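PDB 2Y0H: probable porin from Pseudomonas aeruginosa, which probably forms a channel through the outer membrane that lets small solutes pass. Local coordinates for residues A290-T295 with D339-R344; G264-I269 with V285-A290; Q105-I110 with G132-S137. All blocks are in the same frame, centred on the assembly; numbering follows the deposited sequence.

Interaction 1: residues A290-T295 with D339-R344; sequences AYQTFT and DSEWER. With C8E ((hydroxyethyloxy)tri(ethyloxy)octane), chain L.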
ATOM      1  N   ALA A 290     -10.796   1.065   2.558  1.00 30.64           N
ATOM      2  CA  ALA A 290     -10.383   2.442   2.814  1.00 33.10           C
ATOM      3  C   ALA A 290     -10.126   2.697   4.297  1.00 34.48           C
ATOM      4  O   ALA A 290      -9.190   3.392   4.660  1.00 33.79           O
ATOM      5  CB  ALA A 290     -11.418   3.408   2.281  1.00 35.74           C
ATOM      6  N   TYR A 291     -10.959   2.121   5.154  1.00 34.38           N
ATOM      7  CA  TYR A 291     -10.816   2.303   6.592  1.00 30.42           C
ATOM      8  C   TYR A 291     -10.208   1.075   7.281  1.00 30.14           C
ATOM      9  O   TYR A 291      -9.118   1.153   7.847  1.00 33.45           O
ATOM     10  CB  TYR A 291     -12.166   2.690   7.213  1.00 31.79           C
ATOM     11  CG  TYR A 291     -12.154   2.818   8.722  1.00 32.56           C
ATOM     12  CD1 TYR A 291     -11.215   3.619   9.364  1.00 35.62           C
ATOM     13  CD2 TYR A 291     -13.094   2.156   9.501  1.00 30.55           C
ATOM     14  CE1 TYR A 291     -11.203   3.740  10.738  1.00 37.11           C
ATOM     15  CE2 TYR A 291     -13.091   2.267  10.875  1.00 31.83           C
ATOM     16  CZ  TYR A 291     -12.142   3.063  11.490  1.00 39.08           C
ATOM     17  OH  TYR A 291     -12.129   3.182  12.863  1.00 42.82           O
ATOM     18  N   GLN A 292     -10.895  -0.063   7.226  1.00 31.03           N
ATOM     19  CA  GLN A 292     -10.401  -1.281   7.883  1.00 29.81           C
ATOM     20  C   GLN A 292      -9.611  -2.207   6.964  1.00 29.56           C
ATOM     21  O   GLN A 292      -9.825  -2.232   5.745  1.00 33.17           O
ATOM     22  CB  GLN A 292     -11.546  -2.046   8.539  1.00 30.32           C
ATOM     23  CG  GLN A 292     -12.016  -1.403   9.826  1.00 31.21           C
ATOM     24  CD  GLN A 292     -10.888  -1.259  10.839  1.00 34.10           C
ATOM     25  OE1 GLN A 292     -10.511  -0.152  11.216  1.00 38.19           O
ATOM     26  NE2 GLN A 292     -10.345  -2.380  11.277  1.00 31.16           N
ATOM     27  N   THR A 293      -8.687  -2.957   7.551  1.00 28.69           N
ATOM     28  CA  THR A 293      -7.877  -3.899   6.780  1.00 32.97           C
ATOM     29  C   THR A 293      -8.412  -5.333   6.854  1.00 29.54           C
ATOM     30  O   THR A 293      -7.971  -6.187   6.093  1.00 28.41           O
ATOM     31  CB  THR A 293      -6.379  -3.884   7.209  1.00 27.48           C
ATOM     32  OG1 THR A 293      -6.234  -4.511   8.484  1.00 28.93           O
ATOM     33  CG2 THR A 293      -5.834  -2.455   7.285  1.00 27.82           C
ATOM     34  N   PHE A 294      -9.356  -5.587   7.762  1.00 29.23           N
ATOM     35  CA  PHE A 294      -9.956  -6.917   7.921  1.00 26.14           C
ATOM     36  C   PHE A 294      -8.911  -8.000   8.181  1.00 27.49           C
ATOM     37  O   PHE A 294      -8.967  -9.099   7.621  1.00 27.84           O
ATOM     38  CB  PHE A 294     -10.829  -7.256   6.704  1.00 30.45           C
ATOM     39  CG  PHE A 294     -12.106  -6.473   6.659  1.00 28.06           C
ATOM     40  CD1 PHE A 294     -12.112  -5.165   6.202  1.00 26.71           C
ATOM     41  CD2 PHE A 294     -13.290  -7.027   7.120  1.00 24.31           C
ATOM     42  CE1 PHE A 294     -13.288  -4.427   6.184  1.00 24.80           C
ATOM     43  CE2 PHE A 294     -14.477  -6.292   7.103  1.00 25.48           C
ATOM     44  CZ  PHE A 294     -14.469  -4.990   6.640  1.00 25.36           C
ATOM     45  N   THR A 295      -7.950  -7.670   9.036  1.00 25.29           N
ATOM     46  CA  THR A 295      -6.881  -8.587   9.410  1.00 28.00           C
ATOM     47  C   THR A 295      -6.823  -8.766  10.924  1.00 28.06           C
ATOM     48  O   THR A 295      -5.768  -9.051  11.477  1.00 29.17           O
ATOM     49  CB  THR A 295      -5.512  -8.091   8.899  1.00 28.80           C
ATOM     50  OG1 THR A 295      -5.307  -6.727   9.310  1.00 23.61           O
ATOM     51  CG2 THR A 295      -5.448  -8.191   7.359  1.00 28.84           C
ATOM     52  N   ASP A 339     -16.418 -10.458  17.588  1.00 38.07           N
ATOM     53  CA  ASP A 339     -16.929  -9.269  16.923  1.00 36.09           C
ATOM     54  C   ASP A 339     -17.142  -9.601  15.449  1.00 39.35           C
ATOM     55  O   ASP A 339     -16.683 -10.643  14.960  1.00 33.64           O
ATOM     56  CB  ASP A 339     -15.961  -8.093  17.078  1.00 38.08           C
ATOM     57  CG  ASP A 339     -16.646  -6.740  16.931  1.00 43.34           C
ATOM     58  OD1 ASP A 339     -17.847  -6.705  16.573  1.00 37.39           O
ATOM     59  OD2 ASP A 339     -15.982  -5.706  17.182  1.00 38.64           O
ATOM     60  N   SER A 340     -17.851  -8.718  14.753  1.00 34.47           N
ATOM     61  CA  SER A 340     -17.994  -8.805  13.309  1.00 35.06           C
ATOM     62  C   SER A 340     -18.112  -7.386  12.782  1.00 32.25           C
ATOM     63  O   SER A 340     -18.471  -6.471  13.520  1.00 33.28           O
ATOM     64  CB  SER A 340     -19.222  -9.628  12.921  1.00 38.20           C
ATOM     65  OG  SER A 340     -20.374  -9.183  13.614  1.00 43.81           O
ATOM     66  N   GLU A 341     -17.807  -7.201  11.505  1.00 31.11           N
ATOM     67  CA  GLU A 341     -17.757  -5.865  10.936  1.00 30.70           C
ATOM     68  C   GLU A 341     -18.046  -5.909   9.444  1.00 30.50           C
ATOM     69  O   GLU A 341     -17.894  -6.951   8.799  1.00 31.27           O
ATOM     70  CB  GLU A 341     -16.383  -5.217  11.202  1.00 26.18           C
ATOM     71  CG  GLU A 341     -15.201  -5.934  10.528  1.00 27.25           C
ATOM     72  CD  GLU A 341     -13.824  -5.441  10.996  1.00 29.02           C
ATOM     73  OE1 GLU A 341     -13.748  -4.468  11.763  1.00 30.62           O
ATOM     74  OE2 GLU A 341     -12.808  -6.042  10.602  1.00 30.13           O
ATOM     75  N   TRP A 342     -18.458  -4.774   8.897  1.00 27.17           N
ATOM     76  CA  TRP A 342     -18.559  -4.631   7.455  1.00 28.61           C
ATOM     77  C   TRP A 342     -18.172  -3.229   6.996  1.00 31.72           C
ATOM     78  O   TRP A 342     -18.264  -2.265   7.756  1.00 29.16           O
ATOM     79  CB  TRP A 342     -19.949  -5.013   6.940  1.00 26.74           C
ATOM     80  CG  TRP A 342     -21.103  -4.155   7.350  1.00 32.08           C
ATOM     81  CD1 TRP A 342     -21.995  -4.417   8.354  1.00 35.28           C
ATOM     82  CD2 TRP A 342     -21.549  -2.929   6.732  1.00 28.97           C
ATOM     83  NE1 TRP A 342     -22.950  -3.426   8.413  1.00 33.87           N
ATOM     84  CE2 TRP A 342     -22.700  -2.502   7.431  1.00 33.08           C
ATOM     85  CE3 TRP A 342     -21.079  -2.148   5.675  1.00 31.12           C
ATOM     86  CZ2 TRP A 342     -23.389  -1.331   7.102  1.00 33.20           C
ATOM     87  CZ3 TRP A 342     -21.764  -0.980   5.345  1.00 35.36           C
ATOM     88  CH2 TRP A 342     -22.910  -0.586   6.058  1.00 36.20           C
ATOM     89  N   GLU A 343     -17.725  -3.124   5.752  1.00 28.70           N
ATOM     90  CA  GLU A 343     -17.384  -1.831   5.200  1.00 26.94           C
ATOM     91  C   GLU A 343     -17.804  -1.765   3.742  1.00 28.81           C
ATOM     92  O   GLU A 343     -17.689  -2.744   3.007  1.00 29.52           O
ATOM     93  CB  GLU A 343     -15.886  -1.552   5.338  1.00 25.79           C
ATOM     94  CG  GLU A 343     -15.474  -0.120   4.957  1.00 29.45           C
ATOM     95  CD  GLU A 343     -14.000   0.212   5.272  1.00 28.80           C
ATOM     96  OE1 GLU A 343     -13.431  -0.380   6.218  1.00 28.01           O
ATOM     97  OE2 GLU A 343     -13.416   1.069   4.569  1.00 32.73           O
ATOM     98  N   ARG A 344     -18.312  -0.612   3.338  1.00 28.62           N
ATOM     99  CA  ARG A 344     -18.531  -0.344   1.935  1.00 32.31           C
ATOM    100  C   ARG A 344     -17.716   0.883   1.534  1.00 31.52           C
ATOM    101  O   ARG A 344     -17.619   1.838   2.293  1.00 31.56           O
ATOM    102  CB  ARG A 344     -20.017  -0.122   1.652  1.00 34.65           C
ATOM    103  CG  ARG A 344     -20.307   0.453   0.272  1.00 38.89           C
ATOM    104  CD  ARG A 344     -21.291  -0.421  -0.476  1.00 44.91           C
ATOM    105  NE  ARG A 344     -22.318  -0.941   0.427  1.00 51.73           N
ATOM    106  CZ  ARG A 344     -23.316  -1.727   0.042  1.00 54.58           C
ATOM    107  NH1 ARG A 344     -23.421  -2.072  -1.238  1.00 53.97           N
ATOM    108  NH2 ARG A 344     -24.205  -2.161   0.931  1.00 49.75           N
TER
HETATM  109  C7  C8E L1400     -22.951  -8.353   9.328  1.00 49.26           C
HETATM  110  C8  C8E L1400     -22.370  -8.389  10.741  1.00 48.55           C
HETATM  111  O9  C8E L1400     -21.755  -7.147  11.040  1.00 49.74           O
HETATM  112  C10 C8E L1400     -22.687  -6.093  11.220  1.00 50.09           C
HETATM  113  C11 C8E L1400     -22.357  -5.295  12.481  1.00 45.12           C
HETATM  114  O12 C8E L1400     -23.528  -4.732  13.038  1.00 47.27           O
HETATM  115  O   HOH W   1     -10.425  -4.708  10.489  1.00 32.91           O
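Glu341 OE2 stands over one face of the Phe294 ring, 3.6 Å above its plane and offset toward the rim, while the carboxylate is tilted 59° from the ring. Glu341 CG comes 3.5 Å from Phe294 CE2. At the ring edge, in plane, sit Glu341 O and Glu343 CB, the latter 3.9 Å from Phe294 CZ. This is a loop of an 18-stranded antiparallel porin barrel folded against the barrel wall, here the strand starting at Asp339. Trp342 points the other way, and the edge of its indole meets the detergent, CD1 lying 3.4 Å from C10 of C8E. The Tyr291 ring carries Gln292 OE1 over one face and makes an edge-to-face contact with Tyr369.

The grip comes from Glu343. With CG anti to the backbone N (chi1 -172°) and the chain extended beyond, its carboxylate reaches two consecutive backbone amides. OE2 accepts from Tyr291 N and OE1 from Gln292 N, each at 2.7 Å and each through the syn lone pair; Asn345 ND2 also bonds to OE2. Glu341 OE1 is held by Tyr369 OH and by a salt bridge to Arg296. Its other oxygen, OE2, takes a hydrogen bond from a water 2.7 Å away, which in turn accepts from Gln292 NE2.

Interaction 2: residues G264-I269 with V285-A290; sequences GVQKMI and VANLMA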
ATOM      1  N   GLY A 264     -13.356 -11.480  -3.207  1.00 26.99           N
ATOM      2  CA  GLY A 264     -12.200 -11.681  -2.370  1.00 26.46           C
ATOM      3  C   GLY A 264     -12.551 -12.503  -1.153  1.00 30.19           C
ATOM      4  O   GLY A 264     -13.653 -12.381  -0.594  1.00 30.10           O
ATOM      5  N   VAL A 265     -11.627 -13.367  -0.760  1.00 27.79           N
ATOM      6  CA  VAL A 265     -11.744 -14.101   0.488  1.00 26.22           C
ATOM      7  C   VAL A 265     -10.439 -13.931   1.253  1.00 27.66           C
ATOM      8  O   VAL A 265      -9.367 -13.862   0.655  1.00 28.90           O
ATOM      9  CB  VAL A 265     -12.016 -15.619   0.269  1.00 31.01           C
ATOM     10  CG1 VAL A 265     -13.369 -15.831  -0.345  1.00 30.12           C
ATOM     11  CG2 VAL A 265     -10.935 -16.245  -0.610  1.00 33.21           C
ATOM     12  N   GLN A 266     -10.535 -13.894   2.577  1.00 26.06           N
ATOM     13  CA  GLN A 266      -9.392 -13.596   3.430  1.00 28.61           C
ATOM     14  C   GLN A 266      -9.623 -14.276   4.770  1.00 27.97           C
ATOM     15  O   GLN A 266     -10.735 -14.262   5.305  1.00 29.69           O
ATOM     16  CB  GLN A 266      -9.262 -12.076   3.610  1.00 25.39           C
ATOM     17  CG  GLN A 266      -8.032 -11.581   4.378  1.00 24.16           C
ATOM     18  CD  GLN A 266      -7.705 -10.133   4.028  1.00 30.93           C
ATOM     19  OE1 GLN A 266      -7.291  -9.839   2.894  1.00 28.35           O
ATOM     20  NE2 GLN A 266      -7.926  -9.214   4.980  1.00 27.49           N
ATOM     21  N   LYS A 267      -8.566 -14.854   5.319  1.00 29.29           N
ATOM     22  CA  LYS A 267      -8.684 -15.618   6.544  1.00 33.32           C
ATOM     23  C   LYS A 267      -7.435 -15.456   7.435  1.00 30.89           C
ATOM     24  O   LYS A 267      -6.326 -15.782   7.029  1.00 32.72           O
ATOM     25  CB  LYS A 267      -8.927 -17.079   6.174  1.00 32.99           C
ATOM     26  CG  LYS A 267      -9.156 -18.025   7.326  1.00 44.20           C
ATOM     27  CD  LYS A 267      -9.510 -19.431   6.806  1.00 51.31           C
ATOM     28  CE  LYS A 267     -10.822 -19.447   5.986  1.00 59.71           C
ATOM     29  NZ  LYS A 267     -10.723 -18.869   4.594  1.00 55.81           N
ATOM     30  N   MET A 268      -7.632 -14.922   8.633  1.00 27.92           N
ATOM     31  CA  MET A 268      -6.579 -14.850   9.650  1.00 31.44           C
ATOM     32  C   MET A 268      -6.610 -16.126  10.491  1.00 31.46           C
ATOM     33  O   MET A 268      -7.666 -16.540  10.974  1.00 31.47           O
ATOM     34  CB  MET A 268      -6.780 -13.639  10.574  1.00 25.38           C
ATOM     35  CG  MET A 268      -6.850 -12.284   9.871  1.00 26.31           C
ATOM     36  SD  MET A 268      -5.293 -11.859   9.026  1.00 29.46           S
ATOM     37  CE  MET A 268      -5.821 -12.034   7.315  1.00 27.10           C
ATOM     38  N   ILE A 269      -5.447 -16.741  10.663  1.00 32.92           N
ATOM     39  CA  ILE A 269      -5.320 -17.947  11.468  1.00 28.88           C
ATOM     40  C   ILE A 269      -4.238 -17.749  12.510  1.00 34.22           C
ATOM     41  O   ILE A 269      -3.140 -17.266  12.196  1.00 29.18           O
ATOM     42  CB  ILE A 269      -4.948 -19.139  10.594  1.00 35.46           C
ATOM     43  CG1 ILE A 269      -5.990 -19.302   9.473  1.00 34.02           C
ATOM     44  CG2 ILE A 269      -4.815 -20.397  11.442  1.00 37.92           C
ATOM     45  CD1 ILE A 269      -5.505 -20.093   8.272  1.00 38.04           C
ATOM     46  N   VAL A 285      -3.021  -7.167   1.207  1.00 26.29           N
ATOM     47  CA  VAL A 285      -4.083  -8.155   1.344  1.00 24.15           C
ATOM     48  C   VAL A 285      -5.298  -7.879   0.465  1.00 26.89           C
ATOM     49  O   VAL A 285      -5.680  -6.732   0.256  1.00 25.98           O
ATOM     50  CB  VAL A 285      -4.558  -8.286   2.809  1.00 28.11           C
ATOM     51  CG1 VAL A 285      -3.378  -8.605   3.726  1.00 29.69           C
ATOM     52  CG2 VAL A 285      -5.291  -7.025   3.268  1.00 24.69           C
ATOM     53  N   ALA A 286      -5.896  -8.954  -0.036  1.00 26.93           N
ATOM     54  CA  ALA A 286      -7.094  -8.893  -0.876  1.00 27.48           C
ATOM     55  C   ALA A 286      -8.207  -7.991  -0.345  1.00 23.53           C
ATOM     56  O   ALA A 286      -8.721  -7.156  -1.070  1.00 25.63           O
ATOM     57  CB  ALA A 286      -7.632 -10.299  -1.114  1.00 22.29           C
ATOM     58  N   ASN A 287      -8.582  -8.159   0.914  1.00 24.18           N
ATOM     59  CA  ASN A 287      -9.751  -7.461   1.443  1.00 24.02           C
ATOM     60  C   ASN A 287      -9.453  -6.119   2.123  1.00 28.61           C
ATOM     61  O   ASN A 287     -10.248  -5.622   2.926  1.00 28.41           O
ATOM     62  CB  ASN A 287     -10.577  -8.394   2.336  1.00 23.73           C
ATOM     63  CG  ASN A 287     -11.304  -9.461   1.524  1.00 28.95           C
ATOM     64  OD1 ASN A 287     -11.188  -9.484   0.301  1.00 27.66           O
ATOM     65  ND2 ASN A 287     -12.053 -10.349   2.197  1.00 25.10           N
ATOM     66  N   LEU A 288      -8.312  -5.533   1.783  1.00 26.21           N
ATOM     67  CA  LEU A 288      -7.968  -4.212   2.272  1.00 27.21           C
ATOM     68  C   LEU A 288      -9.022  -3.200   1.855  1.00 26.48           C
ATOM     69  O   LEU A 288      -9.403  -3.153   0.697  1.00 30.90           O
ATOM     70  CB  LEU A 288      -6.608  -3.779   1.712  1.00 31.50           C
ATOM     71  CG  LEU A 288      -6.287  -2.310   2.000  1.00 31.89           C
ATOM     72  CD1 LEU A 288      -5.828  -2.190   3.433  1.00 33.34           C
ATOM     73  CD2 LEU A 288      -5.239  -1.762   1.041  1.00 30.76           C
ATOM     74  N   MET A 289      -9.474  -2.374   2.791  1.00 28.20           N
ATOM     75  CA  MET A 289     -10.485  -1.363   2.494  1.00 31.06           C
ATOM     76  C   MET A 289     -10.000   0.044   2.867  1.00 32.97           C
ATOM     77  O   MET A 289      -8.926   0.197   3.430  1.00 29.43           O
ATOM     78  CB  MET A 289     -11.794  -1.696   3.222  1.00 27.73           C
ATOM     79  CG  MET A 289     -12.436  -2.979   2.723  1.00 25.67           C
ATOM     80  SD  MET A 289     -13.262  -2.711   1.136  1.00 28.74           S
ATOM     81  CE  MET A 289     -14.801  -1.972   1.737  1.00 27.38           C
ATOM     82  N   ALA A 290     -10.796   1.065   2.558  1.00 30.64           N
ATOM     83  CA  ALA A 290     -10.383   2.442   2.814  1.00 33.10           C
ATOM     84  C   ALA A 290     -10.126   2.697   4.297  1.00 34.48           C
ATOM     85  O   ALA A 290      -9.190   3.392   4.660  1.00 33.79           O
ATOM     86  CB  ALA A 290     -11.418   3.408   2.281  1.00 35.74           C
TER
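Gln266 and Asn287 carry this contact, their side chains sliding past each other in opposite directions with the two amide planes 32° apart. Gln266 leaves the strand with CG anti to its own N and the chain extended beyond it, which carries the amide across to a type I turn running from Val285 to Leu288. There OE1 accepts from Asn287 N at 2.9 Å, the N-H lying nearly in line with the oxygen (169°). The donor stands well above the carbonyl plane, 45° out of it, so the bond does not use a lone-pair direction. OE1 is also pressed close to Val285 CB, 3.1 Å away, and Ala286 CB lies near it as well. The same turn is closed by its own backbone bond, Leu288 N to Val285 O at 3.3 Å.

Asn287 returns the reach. Its CG stands beside the backbone N, and its amide rests against the strand between Gly264 and Gln266: ND2 packs 3.6 Å from Gln266 CB, while OD1 rests 3.6 Å from Gly264 CA. Gly264 brings no side chain into that place, so the carboxamide can settle directly on the backbone. Both ends of this buried amide are satisfied from the next strand, OD1 by Gln303 NE2 and ND2 by Ser301 OG. Gln266 NE2 donates to Phe294 O further along the same loop.

The loop after strand 259-269 thus folds back on the wall of the 18-stranded barrel, on the face turned away from the detergent at Val265, consistent with an inward-folded porin loop. Three adjacent strands fix the turn: 259-269 supplies Gln266, 300-309 supplies Ser301 and Gln303, and 244-256 supplies Asn249, whose OD1 accepts from Ala286 N.

Interaction 3: residues Q105-I110 with G132-S137; sequences QLQVGI and GALLTS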
ATOM      1  N   GLN A 105      20.220  -2.506  -9.774  1.00 32.56           N
ATOM      2  CA  GLN A 105      20.224  -1.163  -9.228  1.00 34.21           C
ATOM      3  C   GLN A 105      20.295  -1.193  -7.712  1.00 33.51           C
ATOM      4  O   GLN A 105      19.624  -1.986  -7.065  1.00 32.88           O
ATOM      5  CB  GLN A 105      18.979  -0.403  -9.679  1.00 36.27           C
ATOM      6  CG  GLN A 105      18.936   1.035  -9.182  1.00 44.22           C
ATOM      7  CD  GLN A 105      18.065   1.930 -10.048  1.00 48.44           C
ATOM      8  OE1 GLN A 105      17.513   1.489 -11.054  1.00 55.47           O
ATOM      9  NE2 GLN A 105      17.947   3.197  -9.663  1.00 50.16           N
ATOM     10  N   LEU A 106      21.130  -0.337  -7.145  1.00 34.55           N
ATOM     11  CA  LEU A 106      21.141  -0.162  -5.706  1.00 34.10           C
ATOM     12  C   LEU A 106      20.684   1.254  -5.374  1.00 34.56           C
ATOM     13  O   LEU A 106      21.148   2.224  -5.980  1.00 31.33           O
ATOM     14  CB  LEU A 106      22.534  -0.425  -5.133  1.00 30.25           C
ATOM     15  CG  LEU A 106      22.724  -0.088  -3.651  1.00 29.47           C
ATOM     16  CD1 LEU A 106      21.912  -1.027  -2.768  1.00 27.61           C
ATOM     17  CD2 LEU A 106      24.198  -0.101  -3.262  1.00 30.98           C
ATOM     18  N   GLN A 107      19.765   1.375  -4.422  1.00 28.03           N
ATOM     19  CA  GLN A 107      19.381   2.695  -3.939  1.00 30.16           C
ATOM     20  C   GLN A 107      19.677   2.781  -2.460  1.00 27.82           C
ATOM     21  O   GLN A 107      19.346   1.870  -1.719  1.00 31.00           O
ATOM     22  CB  GLN A 107      17.898   2.929  -4.156  1.00 30.00           C
ATOM     23  CG  GLN A 107      17.444   2.742  -5.585  1.00 33.37           C
ATOM     24  CD  GLN A 107      15.943   2.770  -5.695  1.00 37.92           C
ATOM     25  OE1 GLN A 107      15.346   3.835  -5.821  1.00 37.99           O
ATOM     26  NE2 GLN A 107      15.318   1.596  -5.616  1.00 38.13           N
ATOM     27  N   VAL A 108      20.307   3.865  -2.025  1.00 26.81           N
ATOM     28  CA  VAL A 108      20.573   4.036  -0.607  1.00 28.40           C
ATOM     29  C   VAL A 108      20.081   5.403  -0.154  1.00 28.83           C
ATOM     30  O   VAL A 108      20.547   6.423  -0.649  1.00 29.10           O
ATOM     31  CB  VAL A 108      22.081   3.888  -0.273  1.00 27.95           C
ATOM     32  CG1 VAL A 108      22.285   3.884   1.250  1.00 29.10           C
ATOM     33  CG2 VAL A 108      22.651   2.617  -0.886  1.00 27.48           C
ATOM     34  N   GLY A 109      19.133   5.417   0.780  1.00 26.61           N
ATOM     35  CA  GLY A 109      18.626   6.658   1.331  1.00 26.88           C
ATOM     36  C   GLY A 109      17.130   6.593   1.536  1.00 29.09           C
ATOM     37  O   GLY A 109      16.600   5.594   2.020  1.00 30.25           O
ATOM     38  N   ILE A 110      16.432   7.656   1.165  1.00 28.47           N
ATOM     39  CA  ILE A 110      14.982   7.659   1.302  1.00 27.22           C
ATOM     40  C   ILE A 110      14.333   6.735   0.261  1.00 27.65           C
ATOM     41  O   ILE A 110      14.718   6.714  -0.903  1.00 26.28           O
ATOM     42  CB  ILE A 110      14.405   9.086   1.237  1.00 30.60           C
ATOM     43  CG1 ILE A 110      13.032   9.134   1.908  1.00 25.93           C
ATOM     44  CG2 ILE A 110      14.392   9.629  -0.212  1.00 27.35           C
ATOM     45  CD1 ILE A 110      12.486  10.537   2.063  1.00 25.31           C
ATOM     46  N   GLY A 132      16.633   3.288   3.943  1.00 26.84           N
ATOM     47  CA  GLY A 132      17.251   1.986   3.827  1.00 28.07           C
ATOM     48  C   GLY A 132      18.126   1.829   2.605  1.00 27.04           C
ATOM     49  O   GLY A 132      18.515   2.795   1.939  1.00 26.78           O
ATOM     50  N   ALA A 133      18.457   0.583   2.322  1.00 29.37           N
ATOM     51  CA  ALA A 133      19.209   0.248   1.129  1.00 29.61           C
ATOM     52  C   ALA A 133      18.456  -0.874   0.416  1.00 28.33           C
ATOM     53  O   ALA A 133      18.082  -1.870   1.040  1.00 27.81           O
ATOM     54  CB  ALA A 133      20.616  -0.175   1.497  1.00 27.82           C
ATOM     55  N   LEU A 134      18.212  -0.688  -0.878  1.00 26.95           N
ATOM     56  CA  LEU A 134      17.411  -1.615  -1.674  1.00 28.93           C
ATOM     57  C   LEU A 134      18.130  -1.994  -2.973  1.00 30.99           C
ATOM     58  O   LEU A 134      18.460  -1.131  -3.795  1.00 25.26           O
ATOM     59  CB  LEU A 134      16.052  -0.977  -2.016  1.00 29.28           C
ATOM     60  CG  LEU A 134      14.959  -1.844  -2.653  1.00 30.63           C
ATOM     61  CD1 LEU A 134      14.673  -3.064  -1.807  1.00 28.03           C
ATOM     62  CD2 LEU A 134      13.677  -1.020  -2.855  1.00 32.51           C
ATOM     63  N   LEU A 135      18.357  -3.289  -3.153  1.00 27.91           N
ATOM     64  CA  LEU A 135      19.034  -3.811  -4.337  1.00 31.17           C
ATOM     65  C   LEU A 135      18.004  -4.565  -5.154  1.00 29.33           C
ATOM     66  O   LEU A 135      17.307  -5.420  -4.619  1.00 29.21           O
ATOM     67  CB  LEU A 135      20.167  -4.753  -3.906  1.00 33.59           C
ATOM     68  CG  LEU A 135      21.249  -5.326  -4.840  1.00 39.09           C
ATOM     69  CD1 LEU A 135      20.726  -6.524  -5.617  1.00 41.82           C
ATOM     70  CD2 LEU A 135      21.871  -4.279  -5.772  1.00 33.08           C
ATOM     71  N   THR A 136      17.871  -4.222  -6.433  1.00 28.43           N
ATOM     72  CA  THR A 136      16.959  -4.938  -7.329  1.00 33.35           C
ATOM     73  C   THR A 136      17.745  -5.406  -8.547  1.00 32.43           C
ATOM     74  O   THR A 136      18.608  -4.692  -9.055  1.00 32.22           O
ATOM     75  CB  THR A 136      15.771  -4.064  -7.801  1.00 30.40           C
ATOM     76  OG1 THR A 136      16.257  -2.985  -8.611  1.00 41.96           O
ATOM     77  CG2 THR A 136      15.023  -3.474  -6.620  1.00 33.26           C
ATOM     78  N   SER A 137      17.467  -6.610  -9.019  1.00 29.58           N
ATOM     79  CA  SER A 137      18.254  -7.122 -10.119  1.00 32.98           C
ATOM     80  C   SER A 137      17.396  -7.983 -11.023  1.00 33.13           C
ATOM     81  O   SER A 137      16.694  -8.876 -10.556  1.00 32.53           O
ATOM     82  CB  SER A 137      19.458  -7.897  -9.589  1.00 32.16           C
ATOM     83  OG  SER A 137      20.286  -8.330 -10.646  1.00 36.47           O
TER
HETATM   84  O   HOH W   2      16.841  -0.824  -6.092  1.00 35.95           O
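A chi1 of -55° sets CG of Gln107 beside its backbone N, while Leu134 turns its CG anti to N (chi1 -170°), and the two side chains end up side by side, pointing the same way; Gln107 NE2 then lies 4.1 Å from Leu134 CD2. NE2 donates to a water 2.9 Å away, and that water donates to Leu134 O at 2.8 Å, joining the glutamine to the backbone of the neighbouring strand.

Beneath this lies a regular antiparallel ladder. Gln105 with Thr136, Gln107 with Leu134 and Gly109 with Gly132 are the hydrogen-bonded pairs, each joined by two N-H...O bonds, as short as 2.8 Å from Gln105 N to Thr136 O. In the intervening non-hydrogen-bonded pairs, apolar groups meet on the other face: Leu106 CB is 4.0 Å from Leu135 CD2, and Val108 CG2 is 4.2 Å from Ala133 CB. A detergent touches Leu106, consistent with a membrane-facing surface.

The last rung joins two glycines, and at Gly109 and Ile110 the chain turns a corner out of this strand. Within the barrel wall the pair is flanked by strand 87-101, bonded to Leu106 and Val108, and by strand 143-154, bonded to Ala133 and Leu135.

Interactions 1 and 2 pin the same loop, between strands 259-269 and 300-309, and share Ala290. Interaction 2 ties the middle of the loop back to strand 259-269, and interaction 1 carries its next residues to strand 339-351. Their centres are 9 Å apart, and they touch directly: the bond from Gln266 NE2 to Phe294 O, 2.8 Å long, joins the two, and Met289 CE packs 3.2 Å from Glu343 O. Interaction 3 sits in the wall on the opposite side of the chain's centre, with its centre about 34 Å from that of interaction 1 and about 30 Å from that of interaction 2. It joins wall strands of the same barrel directly. Detergent molecules lie beside all three.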